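Local coordinates for CHAD domain protein (Streptomyces chartreusis, PDB 6RN5), which probably binds polyphosphate and binds copper(II), as a phosin built on the helical CHAD domain, at residues Glu110-Ala115 against Gly345-Asp350; Asp180-Leu185 against Ala328-Thr333. One frame throughout, in Å; residues are numbered along the deposited sequence.

Contact 1: residues Glu110-Ala115 against Gly345-Asp350. With CU (copper (II) ion), chain B.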
ATOM      1  N   GLU A 110     -13.318  -5.230 -14.772  1.00 39.51           N
ATOM      2  CA  GLU A 110     -11.998  -5.536 -15.316  1.00 41.27           C
ATOM      3  C   GLU A 110     -10.831  -5.003 -14.474  1.00 40.92           C
ATOM      4  O   GLU A 110      -9.868  -5.728 -14.179  1.00 39.99           O
ATOM      5  CB  GLU A 110     -11.905  -4.975 -16.708  1.00 47.09           C
ATOM      6  CG  GLU A 110     -10.520  -5.146 -17.271  1.00 60.31           C
ATOM      7  CD  GLU A 110     -10.538  -5.468 -18.738  1.00 70.12           C
ATOM      8  OE1 GLU A 110     -11.396  -4.876 -19.455  1.00 73.98           O
ATOM      9  OE2 GLU A 110      -9.682  -6.304 -19.148  1.00 76.69           O
ATOM     10  N   ARG A 111     -10.913  -3.736 -14.089  1.00 34.99           N
ATOM     11  CA  ARG A 111      -9.895  -3.132 -13.269  1.00 35.40           C
ATOM     12  C   ARG A 111      -9.762  -3.933 -11.980  1.00 36.75           C
ATOM     13  O   ARG A 111      -8.649  -4.245 -11.534  1.00 36.14           O
ATOM     14  CB  ARG A 111     -10.283  -1.669 -12.973  1.00 36.23           C
ATOM     15  CG  ARG A 111      -9.579  -1.033 -11.798  1.00 38.40           C
ATOM     16  CD  ARG A 111      -9.976   0.438 -11.610  1.00 39.48           C
ATOM     17  NE  ARG A 111      -9.209   1.281 -12.517  1.00 39.51           N
ATOM     18  CZ  ARG A 111      -8.003   1.783 -12.273  1.00 36.09           C
ATOM     19  NH1 ARG A 111      -7.392   1.641 -11.093  1.00 31.88           N
ATOM     20  NH2 ARG A 111      -7.444   2.518 -13.208  1.00 36.69           N
ATOM     21  N   LEU A 112     -10.888  -4.303 -11.373  1.00 33.19           N
ATOM     22  CA  LEU A 112     -10.809  -5.015 -10.108  1.00 31.84           C
ATOM     23  C   LEU A 112     -10.289  -6.453 -10.263  1.00 32.56           C
ATOM     24  O   LEU A 112      -9.467  -6.930  -9.455  1.00 32.69           O
ATOM     25  CB  LEU A 112     -12.156  -4.985  -9.393  1.00 32.21           C
ATOM     26  CG  LEU A 112     -12.568  -3.604  -8.838  1.00 34.64           C
ATOM     27  CD1 LEU A 112     -14.050  -3.519  -8.501  1.00 34.98           C
ATOM     28  CD2 LEU A 112     -11.779  -3.173  -7.616  1.00 34.51           C
ATOM     29  N   LEU A 113     -10.750  -7.154 -11.281  1.00 31.44           N
ATOM     30  CA  LEU A 113     -10.189  -8.512 -11.522  1.00 35.22           C
ATOM     31  C   LEU A 113      -8.696  -8.500 -11.833  1.00 35.70           C
ATOM     32  O   LEU A 113      -7.953  -9.293 -11.268  1.00 37.68           O
ATOM     33  CB  LEU A 113     -10.952  -9.274 -12.602  1.00 35.92           C
ATOM     34  CG  LEU A 113     -12.420  -9.512 -12.182  1.00 39.53           C
ATOM     35  CD1 LEU A 113     -13.232 -10.170 -13.298  1.00 43.43           C
ATOM     36  CD2 LEU A 113     -12.554 -10.373 -10.924  1.00 40.97           C
ATOM     37  N   ASN A 114      -8.248  -7.570 -12.658  1.00 36.95           N
ATOM     38  CA  ASN A 114      -6.811  -7.377 -12.873  1.00 39.71           C
ATOM     39  C   ASN A 114      -6.082  -7.152 -11.546  1.00 41.13           C
ATOM     40  O   ASN A 114      -5.100  -7.809 -11.286  1.00 36.79           O
ATOM     41  CB  ASN A 114      -6.534  -6.206 -13.822  1.00 39.79           C
ATOM     42  CG  ASN A 114      -6.884  -6.530 -15.256  1.00 44.44           C
ATOM     43  OD1 ASN A 114      -6.862  -7.695 -15.672  1.00 53.52           O
ATOM     44  ND2 ASN A 114      -7.244  -5.523 -16.003  1.00 42.27           N
ATOM     45  N   ALA A 115      -6.599  -6.259 -10.698  1.00 41.62           N
ATOM     46  CA  ALA A 115      -5.902  -5.921  -9.478  1.00 38.68           C
ATOM     47  C   ALA A 115      -5.791  -7.121  -8.542  1.00 39.38           C
ATOM     48  O   ALA A 115      -4.742  -7.342  -7.963  1.00 36.55           O
ATOM     49  CB  ALA A 115      -6.554  -4.731  -8.798  1.00 40.44           C
ATOM     50  N   GLY A 345     -10.579  -5.946   1.552  1.00 28.22           N
ATOM     51  CA  GLY A 345      -9.788  -4.915   2.267  1.00 30.08           C
ATOM     52  C   GLY A 345      -8.481  -4.518   1.572  1.00 30.91           C
ATOM     53  O   GLY A 345      -8.143  -3.334   1.485  1.00 25.56           O
ATOM     54  N   VAL A 346      -7.766  -5.525   1.067  1.00 27.41           N
ATOM     55  CA  VAL A 346      -6.524  -5.329   0.366  1.00 29.30           C
ATOM     56  C   VAL A 346      -6.773  -4.580  -0.937  1.00 28.93           C
ATOM     57  O   VAL A 346      -6.060  -3.641  -1.304  1.00 29.80           O
ATOM     58  CB  VAL A 346      -5.868  -6.695   0.031  1.00 31.37           C
ATOM     59  CG1 VAL A 346      -4.602  -6.517  -0.762  1.00 31.55           C
ATOM     60  CG2 VAL A 346      -5.500  -7.439   1.310  1.00 33.68           C
ATOM     61  N   LEU A 347      -7.804  -5.025  -1.639  1.00 29.63           N
ATOM     62  CA  LEU A 347      -8.187  -4.441  -2.918  1.00 31.49           C
ATOM     63  C   LEU A 347      -8.644  -2.980  -2.822  1.00 29.02           C
ATOM     64  O   LEU A 347      -8.318  -2.172  -3.657  1.00 29.72           O
ATOM     65  CB  LEU A 347      -9.278  -5.303  -3.506  1.00 32.27           C
ATOM     66  CG  LEU A 347      -9.807  -4.996  -4.868  1.00 33.96           C
ATOM     67  CD1 LEU A 347      -8.664  -5.030  -5.871  1.00 39.04           C
ATOM     68  CD2 LEU A 347     -10.853  -6.065  -5.157  1.00 36.33           C
ATOM     69  N   HIS A 348      -9.417  -2.651  -1.807  1.00 30.48           N
ATOM     70  CA  HIS A 348      -9.742  -1.258  -1.531  1.00 27.83           C
ATOM     71  C   HIS A 348      -8.498  -0.436  -1.286  1.00 27.98           C
ATOM     72  O   HIS A 348      -8.382   0.667  -1.811  1.00 28.81           O
ATOM     73  CB  HIS A 348     -10.689  -1.148  -0.331  1.00 29.63           C
ATOM     74  CG  HIS A 348     -10.893   0.257   0.154  1.00 30.53           C
ATOM     75  ND1 HIS A 348     -10.098   0.825   1.127  1.00 31.59           N
ATOM     76  CD2 HIS A 348     -11.793   1.209  -0.209  1.00 28.43           C
ATOM     77  CE1 HIS A 348     -10.517   2.069   1.351  1.00 33.64           C
ATOM     78  NE2 HIS A 348     -11.537   2.324   0.542  1.00 29.36           N
ATOM     79  N   ALA A 349      -7.555  -0.973  -0.517  1.00 26.84           N
ATOM     80  CA  ALA A 349      -6.336  -0.268  -0.201  1.00 27.96           C
ATOM     81  C   ALA A 349      -5.483  -0.052  -1.452  1.00 30.74           C
ATOM     82  O   ALA A 349      -4.996   1.069  -1.727  1.00 28.25           O
ATOM     83  CB  ALA A 349      -5.546  -1.050   0.852  1.00 27.01           C
ATOM     84  N   ASP A 350      -5.317  -1.124  -2.217  1.00 27.21           N
ATOM     85  CA  ASP A 350      -4.674  -1.039  -3.503  1.00 29.72           C
ATOM     86  C   ASP A 350      -5.219   0.091  -4.388  1.00 31.24           C
ATOM     87  O   ASP A 350      -4.454   0.891  -4.959  1.00 31.32           O
ATOM     88  CB  ASP A 350      -4.852  -2.377  -4.258  1.00 32.25           C
ATOM     89  CG  ASP A 350      -4.117  -2.379  -5.564  1.00 35.30           C
ATOM     90  OD1 ASP A 350      -2.874  -2.446  -5.494  1.00 32.09           O
ATOM     91  OD2 ASP A 350      -4.768  -2.299  -6.629  1.00 38.39           O
TER
HETATM   92 CU    CU B 401     -12.648   3.996   0.908  1.00 31.38          CU
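The carboxylate of D350 meets the methyl of A115 through one oxygen, with OD2 of D350 3.7 Å from CB of A115. The same OD2 forms a salt bridge with R118, one turn further along the helix of A115. OD1 of D350 is also hydrogen-bonded, so both oxygens have partners. CB of H348 is directed away from 110-115, and NE2 of its imidazole binds the copper ion at 2.0 Å. H262 and H271 also bind it, and a fourth atom from elsewhere joins them. The ring of H262 meets that of H348 with the planes about 75° apart.

The apolar part of the contact is L347. Its CG lies anti to the backbone N (chi1 -176°), which carries the two methyls toward helix 82-120. CD1 of L347 is 3.6 Å from CB of A115. CD2 of L112 rests against CG of L347 at 3.8 Å and touches both of its methyls. The two leucine side chains cross at about a right angle. L116 and L119 of the same helix, and L179 of helix 170-198, also pack on L347. With an alanine in place of L347, the methyls of L112 and A115 would probably lose their common partner and a gap would open between the two helices.

No hydrogen bond joins the two segments, and their axes stay 10.7 Å apart at an angle of 111°. Leucine and alanine packing joins them, beside the R111-Q351 hydrogen bond and D350-R118 salt bridge. L347 is followed by the copper ligand H348, so this packing probably helps to place it.

Contact 2: residues Asp180-Leu185 against Ala328-Thr333; sequences DRQLTL and AQAART
Q182 and T333 extend to meet each other between their backbones and join in a hydrogen bond. NE2 of Q182 donates to OG1 of T333 at 2.8 Å, with an N-H...O angle of 154°. The hydroxyl lies close to the amide plane of Q182, only 6° out of it. The other end of the amide, OE1, sits 3.6 Å from CB of A330. The amide therefore straddles the two residues, with its donor on the threonine and its oxygen beside the alanine methyl.

The side chain of Q182 spans the distance because it is extended beyond CG (chi2 -176°). On the other side, T333 is positioned by its own turn. Its OG1 lies beside its backbone N and donates to O of A330 at 2.7 Å. The backbone N of T333 bonds to the same O at 3.0 Å, from the same face of the carbonyl. The hydroxyl thus accepts from the amide of Q182 and donates to the carbonyl of A330, which fixes its rotation. A330 in turn packs on L344 of helix 338-366, and A331 on Y342 of the second subunit. The residue after Q182, L183, packs on Y105 of helix 82-120.

A side chain in the middle of helix 170-198 thus bonds to T333, just past the C-terminal end of helix 305-331, and touches A330 in its last turn. This bridge lies within the all-helical framework of a CHAD protein.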
ATOM      1  N   ASP A 180     -17.611 -10.054  -9.752  1.00 31.01           N
ATOM      2  CA  ASP A 180     -18.119 -10.432 -11.056  1.00 32.06           C
ATOM      3  C   ASP A 180     -19.661 -10.527 -11.068  1.00 34.98           C
ATOM      4  O   ASP A 180     -20.319  -9.972 -11.943  1.00 31.75           O
ATOM      5  CB  ASP A 180     -17.479 -11.759 -11.458  1.00 38.17           C
ATOM      6  CG  ASP A 180     -17.815 -12.183 -12.872  1.00 38.30           C
ATOM      7  OD1 ASP A 180     -18.623 -11.563 -13.555  1.00 47.85           O
ATOM      8  OD2 ASP A 180     -17.256 -13.175 -13.306  1.00 54.00           O
ATOM      9  N   ARG A 181     -20.236 -11.201 -10.069  1.00 35.71           N
ATOM     10  CA  ARG A 181     -21.680 -11.268  -9.931  1.00 39.30           C
ATOM     11  C   ARG A 181     -22.298  -9.889  -9.747  1.00 35.55           C
ATOM     12  O   ARG A 181     -23.193  -9.512 -10.486  1.00 34.44           O
ATOM     13  CB  ARG A 181     -22.091 -12.193  -8.759  1.00 45.04           C
ATOM     14  CG  ARG A 181     -23.602 -12.353  -8.587  1.00 51.95           C
ATOM     15  CD  ARG A 181     -24.013 -13.292  -7.439  1.00 64.33           C
ATOM     16  NE  ARG A 181     -25.162 -12.725  -6.696  1.00 77.19           N
ATOM     17  CZ  ARG A 181     -26.474 -12.889  -6.971  1.00 76.58           C
ATOM     18  NH1 ARG A 181     -26.880 -13.657  -7.991  1.00 71.41           N
ATOM     19  NH2 ARG A 181     -27.401 -12.274  -6.196  1.00 64.14           N
ATOM     20  N   GLN A 182     -21.825  -9.135  -8.773  1.00 32.22           N
ATOM     21  CA  GLN A 182     -22.411  -7.839  -8.471  1.00 33.76           C
ATOM     22  C   GLN A 182     -22.325  -6.797  -9.596  1.00 32.85           C
ATOM     23  O   GLN A 182     -23.288  -6.137  -9.933  1.00 30.14           O
ATOM     24  CB  GLN A 182     -21.815  -7.294  -7.187  1.00 35.91           C
ATOM     25  CG  GLN A 182     -22.300  -8.061  -5.945  1.00 39.84           C
ATOM     26  CD  GLN A 182     -21.767  -7.445  -4.654  1.00 43.95           C
ATOM     27  OE1 GLN A 182     -20.956  -6.472  -4.678  1.00 39.46           O
ATOM     28  NE2 GLN A 182     -22.208  -8.000  -3.512  1.00 38.12           N
ATOM     29  N   LEU A 183     -21.152  -6.666 -10.164  1.00 34.77           N
ATOM     30  CA  LEU A 183     -20.938  -5.718 -11.244  1.00 33.40           C
ATOM     31  C   LEU A 183     -21.560  -6.157 -12.554  1.00 29.91           C
ATOM     32  O   LEU A 183     -21.937  -5.322 -13.361  1.00 29.36           O
ATOM     33  CB  LEU A 183     -19.451  -5.429 -11.379  1.00 33.38           C
ATOM     34  CG  LEU A 183     -18.940  -4.601 -10.170  1.00 35.01           C
ATOM     35  CD1 LEU A 183     -17.418  -4.611 -10.088  1.00 36.85           C
ATOM     36  CD2 LEU A 183     -19.416  -3.144 -10.263  1.00 36.35           C
ATOM     37  N   THR A 184     -21.714  -7.446 -12.759  1.00 30.78           N
ATOM     38  CA  THR A 184     -22.421  -7.940 -13.925  1.00 30.55           C
ATOM     39  C   THR A 184     -23.896  -7.645 -13.859  1.00 31.54           C
ATOM     40  O   THR A 184     -24.496  -7.221 -14.837  1.00 30.22           O
ATOM     41  CB  THR A 184     -22.245  -9.445 -14.087  1.00 31.73           C
ATOM     42  OG1 THR A 184     -20.866  -9.691 -14.346  1.00 33.01           O
ATOM     43  CG2 THR A 184     -23.047  -9.961 -15.305  1.00 33.14           C
ATOM     44  N   LEU A 185     -24.496  -7.886 -12.704  1.00 32.55           N
ATOM     45  CA  LEU A 185     -25.858  -7.448 -12.494  1.00 33.12           C
ATOM     46  C   LEU A 185     -26.021  -5.970 -12.758  1.00 32.31           C
ATOM     47  O   LEU A 185     -27.001  -5.571 -13.407  1.00 32.84           O
ATOM     48  CB  LEU A 185     -26.373  -7.792 -11.077  1.00 32.87           C
ATOM     49  CG  LEU A 185     -26.565  -9.296 -10.869  1.00 34.38           C
ATOM     50  CD1 LEU A 185     -26.767  -9.601  -9.383  1.00 36.35           C
ATOM     51  CD2 LEU A 185     -27.703  -9.826 -11.739  1.00 35.20           C
ATOM     52  N   ALA A 328     -15.106  -1.760  -1.146  1.00 25.68           N
ATOM     53  CA  ALA A 328     -15.579  -1.517   0.215  1.00 29.56           C
ATOM     54  C   ALA A 328     -17.037  -1.972   0.353  1.00 32.11           C
ATOM     55  O   ALA A 328     -17.389  -2.718   1.274  1.00 34.96           O
ATOM     56  CB  ALA A 328     -15.402  -0.039   0.635  1.00 26.81           C
ATOM     57  N   GLN A 329     -17.868  -1.557  -0.590  1.00 33.10           N
ATOM     58  CA  GLN A 329     -19.252  -1.873  -0.556  1.00 33.49           C
ATOM     59  C   GLN A 329     -19.474  -3.386  -0.674  1.00 32.00           C
ATOM     60  O   GLN A 329     -20.288  -3.931   0.024  1.00 31.12           O
ATOM     61  CB  GLN A 329     -20.014  -1.081  -1.647  1.00 38.61           C
ATOM     62  CG  GLN A 329     -21.556  -1.218  -1.559  1.00 47.00           C
ATOM     63  CD  GLN A 329     -22.167  -0.730  -0.228  1.00 49.45           C
ATOM     64  OE1 GLN A 329     -21.827   0.341   0.278  1.00 56.18           O
ATOM     65  NE2 GLN A 329     -23.056  -1.535   0.347  1.00 54.18           N
ATOM     66  N   ALA A 330     -18.735  -4.066  -1.525  1.00 26.19           N
ATOM     67  CA  ALA A 330     -18.845  -5.492  -1.601  1.00 27.39           C
ATOM     68  C   ALA A 330     -18.505  -6.194  -0.264  1.00 28.49           C
ATOM     69  O   ALA A 330     -19.064  -7.217   0.064  1.00 29.44           O
ATOM     70  CB  ALA A 330     -17.918  -6.020  -2.708  1.00 27.39           C
ATOM     71  N   ALA A 331     -17.588  -5.638   0.487  1.00 29.21           N
ATOM     72  CA  ALA A 331     -17.220  -6.173   1.791  1.00 32.62           C
ATOM     73  C   ALA A 331     -18.347  -6.098   2.821  1.00 35.51           C
ATOM     74  O   ALA A 331     -18.290  -6.799   3.822  1.00 32.60           O
ATOM     75  CB  ALA A 331     -15.997  -5.420   2.323  1.00 33.76           C
ATOM     76  N   ARG A 332     -19.367  -5.276   2.554  1.00 34.49           N
ATOM     77  CA  ARG A 332     -20.543  -5.240   3.409  1.00 37.81           C
ATOM     78  C   ARG A 332     -21.652  -6.204   2.978  1.00 34.47           C
ATOM     79  O   ARG A 332     -22.682  -6.234   3.589  1.00 32.64           O
ATOM     80  CB  ARG A 332     -21.132  -3.855   3.417  1.00 41.77           C
ATOM     81  CG  ARG A 332     -20.131  -2.759   3.631  1.00 47.36           C
ATOM     82  CD  ARG A 332     -20.837  -1.434   3.899  1.00 61.87           C
ATOM     83  NE  ARG A 332     -20.777  -1.106   5.333  1.00 78.33           N
ATOM     84  CZ  ARG A 332     -21.721  -1.371   6.242  1.00 86.06           C
ATOM     85  NH1 ARG A 332     -21.514  -1.041   7.512  1.00 94.44           N
ATOM     86  NH2 ARG A 332     -22.877  -1.951   5.906  1.00 97.48           N
ATOM     87  N   THR A 333     -21.461  -6.967   1.913  1.00 30.62           N
ATOM     88  CA  THR A 333     -22.447  -7.931   1.479  1.00 30.44           C
ATOM     89  C   THR A 333     -22.666  -8.959   2.611  1.00 36.77           C
ATOM     90  O   THR A 333     -21.692  -9.443   3.184  1.00 31.90           O
ATOM     91  CB  THR A 333     -21.912  -8.695   0.268  1.00 29.90           C
ATOM     92  OG1 THR A 333     -21.578  -7.761  -0.750  1.00 30.77           O
ATOM     93  CG2 THR A 333     -22.923  -9.719  -0.281  1.00 31.45           C
TER

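In the fold
The centres of contact 1 and contact 2 lie about 12 Å apart, on the same side of the chain's centre. Contact 1 joins helix 82-120 to helix 338-366. Contact 2 joins helix 170-198 to helix 305-331 and is nested inside the loop that contact 1 closes. In each case an early helix meets a late one. Helices 82-120 and 170-198 are consecutive, as are 305-331 and 338-366, so two neighbouring pairs pack together. The contacts touch directly: L112 CD1 is 3.9 Å from L183 CD1, and H348 CD2 is 3.9 Å from A328 CB. Both reach the second subunit, so the packing, the copper ligand H348 and the subunit interface share one region.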